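Long-range contact in TATA-box-binding protein (Methanococcus jannaschii, PDB 2Z8U), which probably binds the TATA box of archaeal promoters as a general transcription factor and so takes part in starting transcription by RNA polymerase: residues B[46-50]-B[61-65]. Numbering follows the deposited sequence.
Sequences QFPGL and LLIFR
The ring of F47 meets L62 from the opposite direction and receives its methyl CD1 at the edge, near the ring plane, 3.6 Å from CE2. A chi1 of -179° sets the F47 ring beside its own carbonyl carbon, with P48 CD over the rim of one face, and its CZ comes 4.2 Å from CZ of F64. F64 turns its own ring back over the loop: CG stands anti to the carbonyl carbon (chi1 -72°), which brings CD1 to 3.8 Å from CA of G49. The same CA of G49 lies 4.0 Å from CD1 of L62. In TBP the concave face of the saddle-shaped sheet grips DNA, and F47 and F64 probably correspond to the pair of phenylalanines that other TBPs wedge between base pairs at one end of the TATA box; here E184 of the second subunit packs on F47, and L126 of that subunit on L62. Replacing F64 by an alanine would probably strip the cover from G49 and take away the CZ contact of F47. Where strand 50-54 begins, L50 and I63 form an antiparallel hydrogen-bonded pair: L50 N to I63 O is 2.8 Å, and I63 N to L50 O is 2.7 Å. Their side chains run side by side toward helix 30-36, CD2 of L50 lying 4.2 Å from CD1 of I63. A water at the F64 ring edge donates to P48 O and accepts from R65 N.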
# COMPACT_ATOMS: atom_id res chain seq x y z
N GLN B 46 21.27 9.91 25.34
CA GLN B 46 21.18 9.82 23.89
C GLN B 46 20.72 8.44 23.46
O GLN B 46 19.91 8.30 22.54
CB GLN B 46 22.55 10.10 23.26
CG GLN B 46 23.24 11.35 23.81
CD GLN B 46 24.62 11.60 23.20
OE1 GLN B 46 25.18 10.74 22.49
NE2 GLN B 46 25.18 12.77 23.49
N PHE B 47 21.26 7.42 24.13
CA PHE B 47 21.09 6.02 23.75
C PHE B 47 21.28 5.13 25.01
O PHE B 47 22.19 5.37 25.80
CB PHE B 47 22.11 5.66 22.65
CG PHE B 47 22.00 4.24 22.18
CD1 PHE B 47 21.01 3.86 21.29
CD2 PHE B 47 22.90 3.28 22.63
CE1 PHE B 47 20.90 2.54 20.85
CE2 PHE B 47 22.80 1.95 22.20
CZ PHE B 47 21.81 1.58 21.31
N PRO B 48 20.41 4.11 25.19
CA PRO B 48 20.42 3.40 26.47
C PRO B 48 21.57 2.39 26.64
O PRO B 48 21.86 2.01 27.76
CB PRO B 48 19.07 2.67 26.47
CG PRO B 48 18.28 3.25 25.29
CD PRO B 48 19.36 3.58 24.31
N GLY B 49 22.20 1.96 25.54
CA GLY B 49 23.22 0.90 25.58
C GLY B 49 24.65 1.42 25.68
O GLY B 49 24.93 2.59 25.36
N LEU B 50 25.56 0.56 26.14
CA LEU B 50 26.97 0.92 26.24
C LEU B 50 27.74 0.21 25.15
O LEU B 50 27.55 -1.00 24.94
CB LEU B 50 27.54 0.55 27.62
CG LEU B 50 29.04 0.76 27.87
CD1 LEU B 50 29.27 1.11 29.32
CD2 LEU B 50 29.90 -0.43 27.43
N LEU B 61 31.25 -4.66 21.28
CA LEU B 61 30.15 -5.18 22.08
C LEU B 61 29.20 -4.04 22.40
O LEU B 61 29.63 -2.91 22.65
CB LEU B 61 30.67 -5.81 23.39
CG LEU B 61 31.57 -7.06 23.30
CD1 LEU B 61 33.05 -6.69 23.23
CD2 LEU B 61 31.35 -7.90 24.52
N LEU B 62 27.90 -4.35 22.40
CA LEU B 62 26.87 -3.44 22.82
C LEU B 62 26.23 -4.09 24.04
O LEU B 62 25.78 -5.24 23.97
CB LEU B 62 25.83 -3.22 21.71
CG LEU B 62 24.54 -2.43 22.01
CD1 LEU B 62 24.80 -1.02 22.51
CD2 LEU B 62 23.64 -2.41 20.78
N ILE B 63 26.28 -3.38 25.17
CA ILE B 63 25.79 -3.92 26.43
C ILE B 63 24.60 -3.12 26.95
O ILE B 63 24.69 -1.90 27.09
CB ILE B 63 26.89 -3.93 27.52
CG1 ILE B 63 28.19 -4.57 26.99
CG2 ILE B 63 26.36 -4.62 28.79
CD1 ILE B 63 29.35 -4.54 27.96
N PHE B 64 23.51 -3.81 27.30
CA PHE B 64 22.32 -3.16 27.84
C PHE B 64 22.17 -3.40 29.35
O PHE B 64 22.71 -4.36 29.89
CB PHE B 64 21.08 -3.65 27.08
CG PHE B 64 20.98 -3.14 25.67
CD1 PHE B 64 20.57 -1.82 25.42
CD2 PHE B 64 21.30 -3.95 24.60
CE1 PHE B 64 20.47 -1.34 24.11
CE2 PHE B 64 21.19 -3.48 23.28
CZ PHE B 64 20.77 -2.16 23.04
N ARG B 65 21.42 -2.52 30.03
CA ARG B 65 21.06 -2.69 31.44
C ARG B 65 20.35 -4.04 31.71
O ARG B 65 20.54 -4.63 32.75
CB ARG B 65 20.18 -1.50 31.90
CG ARG B 65 19.89 -1.41 33.40
CD ARG B 65 19.50 0.05 33.83
NE ARG B 65 20.52 1.02 33.40
CZ ARG B 65 21.66 1.30 34.05
NH1 ARG B 65 21.96 0.72 35.21
NH2 ARG B 65 22.51 2.18 33.53
O HOH W 1 20.48 -0.29 28.62